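Local coordinates for uncharacterized protein, DUF633, LMOf2365_1472 (Listeria monocytogenes str. 4b F2365, PDB 3GNL) that is of unknown function but probably methylates N1 of an adenine in tRNA, at residues A[60-65]-A[74-79]; A[119-124]-A[139-144]; A[147-150]-A[155-158]; A[174-179]-A[225-230]. All blocks are in the same frame, centred on the assembly; numbering follows the deposited sequence.

Overall arrangement
The contacts follow one another along the chain in numerical order. Interactions 1, 2 and 3 all reach the same seven-stranded mixed sheet, whose strand order 3-2-1-4-5-7-6 is that of class I methyltransferases. Interaction 1 lies at the outermost strand 74-78, about 25 Å between centres from interaction 2. Interactions 2 and 3 share strand 141-151, the other outermost strand; they touch, with centres about 16 Å apart. Interaction 4 joins helix 172-177 to helix 215-235 of the C-terminal helices, about 39 Å from interaction 1 between centres. I143 of interaction 2 packs on P179 of interaction 4. The sheet and the C-terminal helices thus meet beside strand 141-151.

Interaction 1. Residues A[60-65]-A[74-79]; sequences SAQKQV and IDVRKG
V76 overlaps three residues of the helix with its two methyl groups. V76 CG2 meets V65 CG2 at 3.6 Å, and the two side chains run past each other in opposite directions. CG1 of V76 turns to the earlier turn of the helix. There V76 CG1 lies 3.9 Å from A61 CB and also 3.9 Å from Q62 CG. A61 points at the strand, while Q62 comes in at the margin and touches with the start of its chain rather than with its amide. V65 reaches a second strand residue. V65 CG2 touches I74 CG2 at 3.8 Å, and the other methyl, V65 CG1, lies 3.8 Å from I74 O. With chi1 at 169°, V65 CG1 is trans to the backbone N, and both branches face the strand. V65 therefore fits between I74 and V76, alternate residues on one side of the strand. The contact across the segments is apolar. D75 and R77 point away from the helix and pair with each other: R77 NH2 is 3.0 Å from D75 OD2, a salt bridge made in the guanidinium plane and on the anti side of the carboxylate. R77 NH1 has further partners in D89 and the V84 carbonyl. The axes of the short segments run nearly antiparallel, at 169°, as in the second half of a right-handed beta-alpha-beta crossover. Strand 45-52, helix 55-67 and strand 74-78 form this unit of the Rossmann-like fold. Strand 45-52 pairs with the outermost strand 74-78, and P36 and V40 of helix 34-41 pack on I74.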
loop_
_atom_site.group_PDB
_atom_site.type_symbol
_atom_site.label_atom_id
_atom_site.label_comp_id
_atom_site.label_asym_id
_atom_site.label_seq_id
_atom_site.Cartn_x
_atom_site.Cartn_y
_atom_site.Cartn_z
ATOM N N SER A 60 20.729 -3.028 9.358
ATOM C CA SER A 60 19.823 -2.632 10.426
ATOM C C SER A 60 18.815 -3.759 10.672
ATOM O O SER A 60 18.470 -4.071 11.822
ATOM C CB SER A 60 19.093 -1.366 10.001
ATOM O OG SER A 60 19.872 -0.199 10.230
ATOM N N ALA A 61 18.313 -4.368 9.581
ATOM C CA ALA A 61 17.321 -5.448 9.738
ATOM C C ALA A 61 17.955 -6.707 10.313
ATOM O O ALA A 61 17.359 -7.343 11.204
ATOM C CB ALA A 61 16.604 -5.746 8.428
ATOM N N GLN A 62 19.163 -7.058 9.848
ATOM C CA GLN A 62 19.900 -8.196 10.418
ATOM C C GLN A 62 20.095 -8.019 11.916
ATOM O O GLN A 62 19.887 -8.992 12.682
ATOM C CB GLN A 62 21.271 -8.335 9.762
ATOM C CG GLN A 62 21.282 -9.043 8.430
ATOM C CD GLN A 62 22.659 -8.987 7.745
ATOM O OE1 GLN A 62 23.224 -7.903 7.567
ATOM N NE2 GLN A 62 23.208 -10.157 7.376
ATOM N N LYS A 63 20.447 -6.804 12.330
ATOM C CA LYS A 63 20.737 -6.537 13.752
ATOM C C LYS A 63 19.489 -6.585 14.595
ATOM O O LYS A 63 19.530 -7.094 15.695
ATOM C CB LYS A 63 21.492 -5.234 13.970
ATOM C CG LYS A 63 22.950 -5.328 13.503
ATOM C CD LYS A 63 23.668 -4.032 13.748
ATOM C CE LYS A 63 25.168 -4.098 13.362
ATOM N NZ LYS A 63 26.005 -4.784 14.411
ATOM N N GLN A 64 18.363 -6.115 14.067
ATOM C CA GLN A 64 17.118 -6.180 14.826
ATOM C C GLN A 64 16.693 -7.637 15.031
ATOM O O GLN A 64 16.236 -8.004 16.142
ATOM C CB GLN A 64 16.021 -5.378 14.107
ATOM C CG GLN A 64 14.622 -5.550 14.690
ATOM C CD GLN A 64 14.477 -4.998 16.096
ATOM O OE1 GLN A 64 14.964 -3.923 16.421
ATOM N NE2 GLN A 64 13.777 -5.742 16.938
ATOM N N VAL A 65 16.844 -8.469 14.005
ATOM C CA VAL A 65 16.437 -9.880 14.047
ATOM C C VAL A 65 17.313 -10.589 15.106
ATOM O O VAL A 65 16.782 -11.347 15.930
ATOM C CB VAL A 65 16.517 -10.582 12.656
ATOM C CG1 VAL A 65 16.361 -12.096 12.750
ATOM C CG2 VAL A 65 15.413 -9.983 11.727
ATOM N N ILE A 74 13.320 -15.893 11.049
ATOM C CA ILE A 74 13.351 -14.768 10.109
ATOM C C ILE A 74 14.652 -14.720 9.349
ATOM O O ILE A 74 15.749 -14.650 9.950
ATOM C CB ILE A 74 13.121 -13.427 10.793
ATOM C CG1 ILE A 74 11.818 -13.469 11.636
ATOM C CG2 ILE A 74 13.124 -12.309 9.754
ATOM C CD1 ILE A 74 11.631 -12.258 12.446
ATOM N N ASP A 75 14.521 -14.788 8.034
ATOM C CA ASP A 75 15.637 -14.700 7.131
ATOM C C ASP A 75 15.682 -13.270 6.623
ATOM O O ASP A 75 14.691 -12.756 6.091
ATOM C CB ASP A 75 15.452 -15.617 5.918
ATOM C CG ASP A 75 15.611 -17.124 6.237
ATOM O OD1 ASP A 75 16.185 -17.484 7.307
ATOM O OD2 ASP A 75 15.163 -17.951 5.391
ATOM N N VAL A 76 16.809 -12.617 6.806
ATOM C CA VAL A 76 17.019 -11.314 6.203
ATOM C C VAL A 76 17.799 -11.518 4.929
ATOM O O VAL A 76 18.884 -12.122 4.932
ATOM C CB VAL A 76 17.734 -10.341 7.144
ATOM C CG1 VAL A 76 17.885 -8.940 6.501
ATOM C CG2 VAL A 76 16.995 -10.277 8.486
ATOM N N ARG A 77 17.241 -11.027 3.828
ATOM C CA ARG A 77 17.835 -11.218 2.528
ATOM C C ARG A 77 17.996 -9.920 1.729
ATOM O O ARG A 77 17.106 -9.054 1.739
ATOM C CB ARG A 77 16.969 -12.169 1.730
ATOM C CG ARG A 77 16.884 -13.569 2.351
ATOM C CD ARG A 77 16.055 -14.507 1.501
ATOM N NE ARG A 77 15.690 -15.738 2.230
ATOM C CZ ARG A 77 14.903 -16.699 1.746
ATOM N NH1 ARG A 77 14.328 -16.595 0.537
ATOM N NH2 ARG A 77 14.632 -17.779 2.488
ATOM N N LYS A 78 19.135 -9.785 1.055
ATOM C CA LYS A 78 19.399 -8.667 0.145
ATOM C C LYS A 78 18.938 -8.998 -1.277
ATOM O O LYS A 78 19.311 -10.030 -1.848
ATOM C CB LYS A 78 20.877 -8.286 0.170
ATOM C CG LYS A 78 21.215 -7.102 -0.753
ATOM C CD LYS A 78 22.025 -6.015 -0.052
ATOM C CE LYS A 78 23.507 -6.371 0.066
ATOM N NZ LYS A 78 24.392 -5.185 0.349
ATOM N N GLY A 79 18.116 -8.111 -1.840
ATOM C CA GLY A 79 17.591 -8.290 -3.173
ATOM C C GLY A 79 16.666 -7.148 -3.558
ATOM O O GLY A 79 16.110 -6.443 -2.687
#

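Interaction 2. Residues A[119-124]-A[139-144]; sequences TKLILQ and NNWLIT
L121 lays its isobutyl group over one face of the six-membered ring of W141. L121 CD1 is 3.8 Å from the centroid of the six-membered ring of W141, a CH-pi contact only 16° off the ring normal. CG of L121 comes closer to the rim, 3.5 Å from W141 CZ3. Both side chains have CG trans to their own carbonyl carbon, beside the backbone N. In L121 the chain then runs on extended, with chi2 at 170°, which carries CD1 out over the indole. In W141 chi2 is 66°, which turns the ring so that a face meets the leucine. The two side chains cross at about a right angle. K120 N lies near the ring plane at the edge, 4.3 Å from W141 CZ3. The K120 side chain points away from this contact, and its NZ is held by the carbonyl of Y18 and by a salt bridge to E23. W141 also meets the ring of W135 obliquely. W141 follows N140, which ends helix 129-139 in a Schellman motif. The two strands are not neighbours, and the CA atoms of L121 and W141 are 9.1 Å apart. Strand 154-163 lies between them in the sheet and bonds to L121 through L161. Helix 129-139 packs nearby with W135 on L121, and strand 93-99 flanks strand 120-125 with I94.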
loop_
_atom_site.group_PDB
_atom_site.type_symbol
_atom_site.label_atom_id
_atom_site.label_comp_id
_atom_site.label_asym_id
_atom_site.label_seq_id
_atom_site.Cartn_x
_atom_site.Cartn_y
_atom_site.Cartn_z
ATOM N N THR A 119 -1.342 -16.039 -1.119
ATOM C CA THR A 119 -2.799 -15.869 -0.961
ATOM C C THR A 119 -3.239 -14.514 -0.344
ATOM O O THR A 119 -4.442 -14.239 -0.150
ATOM C CB THR A 119 -3.420 -17.022 -0.140
ATOM O OG1 THR A 119 -2.699 -17.188 1.092
ATOM C CG2 THR A 119 -3.371 -18.353 -0.924
ATOM N N LYS A 120 -2.258 -13.687 0.016
ATOM C CA LYS A 120 -2.589 -12.404 0.636
ATOM C C LYS A 120 -1.497 -11.406 0.337
ATOM O O LYS A 120 -0.304 -11.718 0.449
ATOM C CB LYS A 120 -2.833 -12.552 2.128
ATOM C CG LYS A 120 -3.258 -11.256 2.871
ATOM C CD LYS A 120 -3.978 -11.465 4.207
ATOM C CE LYS A 120 -3.147 -12.324 5.166
ATOM N NZ LYS A 120 -3.973 -12.453 6.371
ATOM N N LEU A 121 -1.885 -10.195 -0.093
ATOM C CA LEU A 121 -0.934 -9.075 -0.198
ATOM C C LEU A 121 -1.449 -8.010 0.739
ATOM O O LEU A 121 -2.650 -7.728 0.791
ATOM C CB LEU A 121 -0.852 -8.466 -1.619
ATOM C CG LEU A 121 -0.539 -9.386 -2.786
ATOM C CD1 LEU A 121 -0.723 -8.701 -4.174
ATOM C CD2 LEU A 121 0.882 -9.903 -2.631
ATOM N N ILE A 122 -0.528 -7.416 1.491
ATOM C CA ILE A 122 -0.864 -6.262 2.334
ATOM C C ILE A 122 0.019 -5.098 1.861
ATOM O O ILE A 122 1.282 -5.150 1.973
ATOM C CB ILE A 122 -0.574 -6.515 3.803
ATOM C CG1 ILE A 122 -1.378 -7.734 4.296
ATOM C CG2 ILE A 122 -0.962 -5.282 4.601
ATOM C CD1 ILE A 122 -0.825 -8.351 5.617
ATOM N N LEU A 123 -0.605 -4.093 1.228
ATOM C CA LEU A 123 0.215 -3.069 0.539
ATOM C C LEU A 123 -0.093 -1.724 1.181
ATOM O O LEU A 123 -1.251 -1.417 1.506
ATOM C CB LEU A 123 -0.141 -3.022 -0.960
ATOM C CG LEU A 123 -0.114 -4.352 -1.677
ATOM C CD1 LEU A 123 -0.497 -4.079 -3.151
ATOM C CD2 LEU A 123 1.261 -5.032 -1.539
ATOM N N GLN A 124 0.959 -0.924 1.380
ATOM C CA GLN A 124 0.768 0.384 1.992
ATOM C C GLN A 124 1.552 1.382 1.144
ATOM O O GLN A 124 2.702 1.641 1.419
ATOM C CB GLN A 124 1.190 0.365 3.456
ATOM C CG GLN A 124 0.893 1.704 4.193
ATOM C CD GLN A 124 2.025 2.686 4.026
ATOM O OE1 GLN A 124 3.146 2.376 4.383
ATOM N NE2 GLN A 124 1.739 3.858 3.436
ATOM N N ASN A 139 -4.978 -7.758 -12.785
ATOM C CA ASN A 139 -4.480 -9.095 -12.451
ATOM C C ASN A 139 -5.461 -9.966 -11.663
ATOM O O ASN A 139 -5.094 -11.037 -11.182
ATOM C CB ASN A 139 -3.146 -8.941 -11.738
ATOM C CG ASN A 139 -2.090 -8.380 -12.649
ATOM O OD1 ASN A 139 -1.430 -9.132 -13.359
ATOM N ND2 ASN A 139 -1.916 -7.036 -12.661
ATOM N N ASN A 140 -6.713 -9.530 -11.538
ATOM C CA ASN A 140 -7.726 -10.269 -10.784
ATOM C C ASN A 140 -7.326 -10.652 -9.364
ATOM O O ASN A 140 -7.454 -11.808 -8.948
ATOM C CB ASN A 140 -8.255 -11.503 -11.558
ATOM C CG ASN A 140 -9.110 -11.114 -12.777
ATOM O OD1 ASN A 140 -9.600 -9.999 -12.877
ATOM N ND2 ASN A 140 -9.291 -12.046 -13.696
ATOM N N TRP A 141 -6.870 -9.648 -8.614
ATOM C CA TRP A 141 -6.806 -9.735 -7.166
ATOM C C TRP A 141 -7.923 -8.914 -6.535
ATOM O O TRP A 141 -8.035 -7.689 -6.803
ATOM C CB TRP A 141 -5.452 -9.258 -6.622
ATOM C CG TRP A 141 -4.296 -10.206 -6.931
ATOM C CD1 TRP A 141 -3.793 -10.500 -8.134
ATOM C CD2 TRP A 141 -3.515 -10.941 -5.969
ATOM N NE1 TRP A 141 -2.748 -11.416 -8.019
ATOM C CE2 TRP A 141 -2.578 -11.697 -6.691
ATOM C CE3 TRP A 141 -3.569 -11.072 -4.579
ATOM C CZ2 TRP A 141 -1.641 -12.539 -6.052
ATOM C CZ3 TRP A 141 -2.643 -11.932 -3.940
ATOM C CH2 TRP A 141 -1.699 -12.640 -4.685
ATOM N N LEU A 142 -8.762 -9.522 -5.718
ATOM C CA LEU A 142 -9.781 -8.801 -5.003
ATOM C C LEU A 142 -9.202 -7.988 -3.842
ATOM O O LEU A 142 -8.334 -8.464 -3.106
ATOM C CB LEU A 142 -10.837 -9.783 -4.488
ATOM C CG LEU A 142 -12.238 -9.405 -4.084
ATOM C CD1 LEU A 142 -13.007 -8.644 -5.217
ATOM C CD2 LEU A 142 -12.972 -10.701 -3.764
ATOM N N ILE A 143 -9.685 -6.761 -3.650
ATOM C CA ILE A 143 -9.436 -6.042 -2.415
ATOM C C ILE A 143 -10.444 -6.489 -1.344
ATOM O O ILE A 143 -11.679 -6.393 -1.516
ATOM C CB ILE A 143 -9.516 -4.506 -2.672
ATOM C CG1 ILE A 143 -8.439 -4.131 -3.683
ATOM C CG2 ILE A 143 -9.348 -3.688 -1.354
ATOM C CD1 ILE A 143 -8.683 -2.696 -4.365
ATOM N N THR A 144 -9.926 -7.052 -0.241
ATOM C CA THR A 144 -10.773 -7.578 0.807
ATOM C C THR A 144 -10.878 -6.742 2.048
ATOM O O THR A 144 -11.851 -6.837 2.766
ATOM C CB THR A 144 -10.300 -8.969 1.214
ATOM O OG1 THR A 144 -8.931 -8.879 1.590
ATOM C CG2 THR A 144 -10.387 -9.898 -0.002
#

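Interaction 3. Residues A[147-150]-A[155-158]; sequences AILR and VYEI
L149 O takes the shortest bond of the contact, 2.8 Å from Y156 N and nearly straight, with 168° at the hydrogen. The donor lies almost on the extension of the C=O bond. V155 CA also approaches L149 O, at 3.3 Å, a CA-H...O contact. L149 N answers with a bond of 2.9 Å to Y156 O. A147 and I158 form the second hydrogen-bonded pair: I158 N is 2.9 Å from A147 O, and A147 N bonds back to I158 O. The pairs between, I148 with E157 and R150 with V155, are non-hydrogen-bonded. Side chains alternate between the faces. On one face L149 adopts chi1 60°, which wedges CG between its own N and carbonyl carbon. From there its branches split: L149 CD1 reaches Y156 CD2 at 3.9 Å, and L149 CD2 reaches I158 CD1 at 4.0 Å. This face is covered by helix 10-16, where K14 touches A147, L149 and I158. On the other face I148 CG1 is pressed against V155 CG1 at 3.5 Å, tighter than usual for carbons. I148 and E157 run side by side there. R150 crosses V155 at a slant, with R150 NH2 3.5 Å from V155 CG2. Helix 187-208 packs on this side through I188 and K192. The segments belong to the beta hairpin 141-151 and 154-163. Strand 154-163 runs antiparallel between strand 120-125 and its hairpin partner, as the reversed seventh strand does in the class I methyltransferase fold.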
loop_
_atom_site.group_PDB
_atom_site.type_symbol
_atom_site.label_atom_id
_atom_site.label_comp_id
_atom_site.label_asym_id
_atom_site.label_seq_id
_atom_site.Cartn_x
_atom_site.Cartn_y
_atom_site.Cartn_z
ATOM N N ALA A 147 -7.774 0.233 4.998
ATOM C CA ALA A 147 -7.771 1.140 6.120
ATOM C C ALA A 147 -7.169 2.460 5.681
ATOM O O ALA A 147 -6.346 2.506 4.770
ATOM C CB ALA A 147 -7.002 0.583 7.311
ATOM N N ILE A 148 -7.565 3.503 6.386
ATOM C CA ILE A 148 -6.986 4.843 6.194
ATOM C C ILE A 148 -6.720 5.382 7.573
ATOM O O ILE A 148 -7.569 5.260 8.463
ATOM C CB ILE A 148 -7.860 5.782 5.260
ATOM C CG1 ILE A 148 -7.066 7.004 4.818
ATOM C CG2 ILE A 148 -9.235 6.067 5.822
ATOM C CD1 ILE A 148 -7.711 7.804 3.681
ATOM N N LEU A 149 -5.520 5.931 7.775
ATOM C CA LEU A 149 -5.195 6.446 9.095
ATOM C C LEU A 149 -4.344 7.687 8.949
ATOM O O LEU A 149 -3.793 7.971 7.861
ATOM C CB LEU A 149 -4.510 5.371 9.948
ATOM C CG LEU A 149 -3.197 4.764 9.448
ATOM C CD1 LEU A 149 -1.921 5.436 10.002
ATOM C CD2 LEU A 149 -3.175 3.280 9.799
ATOM N N ARG A 150 -4.245 8.446 10.029
ATOM C CA ARG A 150 -3.370 9.616 10.036
ATOM C C ARG A 150 -2.330 9.412 11.146
ATOM O O ARG A 150 -2.671 9.064 12.268
ATOM C CB ARG A 150 -4.206 10.898 10.223
ATOM C CG ARG A 150 -3.386 12.210 10.135
ATOM C CD ARG A 150 -4.180 13.511 9.955
ATOM N NE ARG A 150 -5.600 13.428 10.303
ATOM C CZ ARG A 150 -6.591 13.609 9.426
ATOM N NH1 ARG A 150 -7.847 13.518 9.809
ATOM N NH2 ARG A 150 -6.320 13.898 8.161
ATOM N N VAL A 155 -1.508 11.253 5.957
ATOM C CA VAL A 155 -2.577 10.232 5.791
ATOM C C VAL A 155 -2.015 9.022 5.030
ATOM O O VAL A 155 -1.418 9.192 3.977
ATOM C CB VAL A 155 -3.846 10.813 5.103
ATOM C CG1 VAL A 155 -4.941 9.741 4.945
ATOM C CG2 VAL A 155 -4.416 11.898 5.955
ATOM N N TYR A 156 -2.251 7.803 5.537
ATOM C CA TYR A 156 -1.753 6.595 4.908
ATOM C C TYR A 156 -2.918 5.670 4.619
ATOM O O TYR A 156 -3.788 5.448 5.465
ATOM C CB TYR A 156 -0.826 5.831 5.859
ATOM C CG TYR A 156 0.401 6.589 6.244
ATOM C CD1 TYR A 156 1.464 6.685 5.355
ATOM C CD2 TYR A 156 0.477 7.233 7.479
ATOM C CE1 TYR A 156 2.620 7.431 5.679
ATOM C CE2 TYR A 156 1.638 7.990 7.834
ATOM C CZ TYR A 156 2.689 8.060 6.919
ATOM O OH TYR A 156 3.849 8.791 7.222
ATOM N N GLU A 157 -2.873 5.053 3.457
ATOM C CA GLU A 157 -3.846 4.029 3.059
ATOM C C GLU A 157 -3.177 2.663 3.038
ATOM O O GLU A 157 -1.995 2.539 2.656
ATOM C CB GLU A 157 -4.405 4.332 1.664
ATOM C CG GLU A 157 -5.293 5.598 1.566
ATOM C CD GLU A 157 -5.280 6.159 0.159
ATOM O OE1 GLU A 157 -4.192 6.586 -0.345
ATOM O OE2 GLU A 157 -6.347 6.182 -0.439
ATOM N N ILE A 158 -3.954 1.656 3.446
ATOM C CA ILE A 158 -3.495 0.234 3.457
ATOM C C ILE A 158 -4.559 -0.556 2.709
ATOM O O ILE A 158 -5.754 -0.274 2.815
ATOM C CB ILE A 158 -3.370 -0.288 4.904
ATOM C CG1 ILE A 158 -2.299 0.556 5.633
ATOM C CG2 ILE A 158 -3.006 -1.811 4.923
ATOM C CD1 ILE A 158 -2.353 0.407 7.101
#

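Interaction 4. Residues A[174-179]-A[225-230]; sequences EIFFGP and EHKIAL
L230 packs against the rings of F176 and F177, where short helix 172-177 meets the C-terminal antiparallel helix pair 187-208 and 215-235. This is helix-helix packing at the junction of the Rossmann-like sheet region with the C-terminal helices, consistent with the coiled-coil C-terminal domain of relatives in this family. The tight part lies around L230. L230 CD1 sits over one face of the F176 ring, off towards the rim, 4.0 Å from CD1 of F176. CB of L230 is 3.9 Å from CE2 of F177, and that carbon also lies 3.6 Å from L230 O. The two phenylalanines leave the helix differently. F176 has CG trans to its backbone N, with chi1 -166°, while F177 has chi1 -61°, and both rings end up reaching for helix 215-235. W193 of helix 187-208 meets both rings, edge-to-face with F177. K227, one turn earlier, makes a lighter contact through CG alone. It crosses F176 at about a right angle, with K227 CG 4.1 Å from CE1 of F176. Its NZ forms a weak, long ion pair with E223. The solvent side is at H226, which is exposed and does not touch the phenylalanines, although L230 CD1 covers one face of its imidazole. In the tight part, the F176 ring turns its rim to F177, with CD2 of F176 standing 3.2 Å above the plane of the F177 ring, over its centre.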
loop_
_atom_site.group_PDB
_atom_site.type_symbol
_atom_site.label_atom_id
_atom_site.label_comp_id
_atom_site.label_asym_id
_atom_site.label_seq_id
_atom_site.Cartn_x
_atom_site.Cartn_y
_atom_site.Cartn_z
ATOM N N GLU A 174 -14.106 3.353 -7.131
ATOM C CA GLU A 174 -13.441 2.332 -6.313
ATOM C C GLU A 174 -11.935 2.355 -6.540
ATOM O O GLU A 174 -11.149 2.176 -5.596
ATOM C CB GLU A 174 -14.056 0.953 -6.583
ATOM C CG GLU A 174 -15.464 0.851 -6.080
ATOM C CD GLU A 174 -16.151 -0.462 -6.474
ATOM O OE1 GLU A 174 -15.974 -0.904 -7.611
ATOM O OE2 GLU A 174 -16.834 -1.026 -5.591
ATOM N N ILE A 175 -11.473 2.517 -7.778
ATOM C CA ILE A 175 -10.024 2.626 -8.029
ATOM C C ILE A 175 -9.406 3.871 -7.342
ATOM O O ILE A 175 -8.310 3.804 -6.771
ATOM C CB ILE A 175 -9.737 2.585 -9.533
ATOM C CG1 ILE A 175 -9.811 1.114 -9.988
ATOM C CG2 ILE A 175 -8.378 3.108 -9.918
ATOM C CD1 ILE A 175 -9.851 0.964 -11.459
ATOM N N PHE A 176 -10.072 5.017 -7.448
ATOM C CA PHE A 176 -9.486 6.273 -6.954
ATOM C C PHE A 176 -9.529 6.345 -5.450
ATOM O O PHE A 176 -8.580 6.891 -4.866
ATOM C CB PHE A 176 -10.319 7.430 -7.552
ATOM C CG PHE A 176 -9.717 8.798 -7.457
ATOM C CD1 PHE A 176 -9.053 9.344 -8.563
ATOM C CD2 PHE A 176 -9.904 9.573 -6.325
ATOM C CE1 PHE A 176 -8.518 10.662 -8.513
ATOM C CE2 PHE A 176 -9.385 10.907 -6.277
ATOM C CZ PHE A 176 -8.697 11.415 -7.355
ATOM N N PHE A 177 -10.581 5.838 -4.818
ATOM C CA PHE A 177 -10.862 6.019 -3.402
ATOM C C PHE A 177 -10.694 4.778 -2.520
ATOM O O PHE A 177 -10.486 4.887 -1.290
ATOM C CB PHE A 177 -12.251 6.584 -3.180
ATOM C CG PHE A 177 -12.451 7.932 -3.817
ATOM C CD1 PHE A 177 -11.834 9.046 -3.258
ATOM C CD2 PHE A 177 -13.248 8.072 -4.957
ATOM C CE1 PHE A 177 -12.006 10.322 -3.826
ATOM C CE2 PHE A 177 -13.438 9.321 -5.541
ATOM C CZ PHE A 177 -12.812 10.458 -4.986
ATOM N N GLY A 178 -10.876 3.627 -3.157
ATOM C CA GLY A 178 -10.832 2.353 -2.430
ATOM C C GLY A 178 -12.236 1.830 -2.248
ATOM O O GLY A 178 -13.093 2.477 -1.637
ATOM N N PRO A 179 -12.488 0.581 -2.684
ATOM C CA PRO A 179 -13.845 0.060 -2.524
ATOM C C PRO A 179 -14.320 -0.105 -1.079
ATOM O O PRO A 179 -15.489 0.089 -0.808
ATOM C CB PRO A 179 -13.795 -1.300 -3.258
ATOM C CG PRO A 179 -12.336 -1.709 -3.100
ATOM C CD PRO A 179 -11.555 -0.382 -3.281
ATOM N N GLU A 225 -11.163 19.259 -12.873
ATOM C CA GLU A 225 -12.633 19.201 -12.787
ATOM C C GLU A 225 -13.145 17.767 -12.588
ATOM O O GLU A 225 -14.075 17.561 -11.812
ATOM C CB GLU A 225 -13.313 19.832 -14.011
ATOM C CG GLU A 225 -13.177 21.366 -14.038
ATOM C CD GLU A 225 -13.571 21.979 -15.390
ATOM O OE1 GLU A 225 -13.526 21.279 -16.425
ATOM O OE2 GLU A 225 -13.903 23.180 -15.396
ATOM N N HIS A 226 -12.513 16.831 -13.285
ATOM C CA HIS A 226 -12.877 15.401 -13.214
ATOM C C HIS A 226 -12.624 14.870 -11.805
ATOM O O HIS A 226 -13.479 14.182 -11.215
ATOM C CB HIS A 226 -12.060 14.581 -14.228
ATOM C CG HIS A 226 -12.330 13.099 -14.204
ATOM N ND1 HIS A 226 -13.597 12.559 -14.337
ATOM C CD2 HIS A 226 -11.481 12.040 -14.133
ATOM C CE1 HIS A 226 -13.520 11.235 -14.313
ATOM N NE2 HIS A 226 -12.247 10.895 -14.196
ATOM N N LYS A 227 -11.457 15.209 -11.261
ATOM C CA LYS A 227 -11.147 14.776 -9.915
ATOM C C LYS A 227 -12.077 15.371 -8.865
ATOM O O LYS A 227 -12.538 14.675 -7.959
ATOM C CB LYS A 227 -9.695 15.072 -9.546
ATOM C CG LYS A 227 -8.620 14.353 -10.389
ATOM C CD LYS A 227 -7.274 14.711 -9.762
ATOM C CE LYS A 227 -6.175 14.793 -10.757
ATOM N NZ LYS A 227 -5.259 13.656 -10.632
ATOM N N ILE A 228 -12.386 16.658 -8.986
ATOM C CA ILE A 228 -13.323 17.282 -8.052
ATOM C C ILE A 228 -14.717 16.605 -8.145
ATOM O O ILE A 228 -15.353 16.354 -7.135
ATOM C CB ILE A 228 -13.445 18.845 -8.334
ATOM C CG1 ILE A 228 -12.135 19.573 -8.032
ATOM C CG2 ILE A 228 -14.614 19.467 -7.615
ATOM C CD1 ILE A 228 -12.067 20.900 -8.813
ATOM N N ALA A 229 -15.171 16.347 -9.375
ATOM C CA ALA A 229 -16.465 15.687 -9.583
ATOM C C ALA A 229 -16.484 14.287 -8.948
ATOM O O ALA A 229 -17.472 13.914 -8.298
ATOM C CB ALA A 229 -16.799 15.641 -11.070
ATOM N N LEU A 230 -15.364 13.581 -9.043
ATOM C CA LEU A 230 -15.296 12.267 -8.366
ATOM C C LEU A 230 -15.447 12.388 -6.849
ATOM O O LEU A 230 -16.107 11.575 -6.197
ATOM C CB LEU A 230 -13.999 11.536 -8.710
ATOM C CG LEU A 230 -13.828 11.039 -10.139
ATOM C CD1 LEU A 230 -12.376 10.668 -10.411
ATOM C CD2 LEU A 230 -14.773 9.841 -10.380
#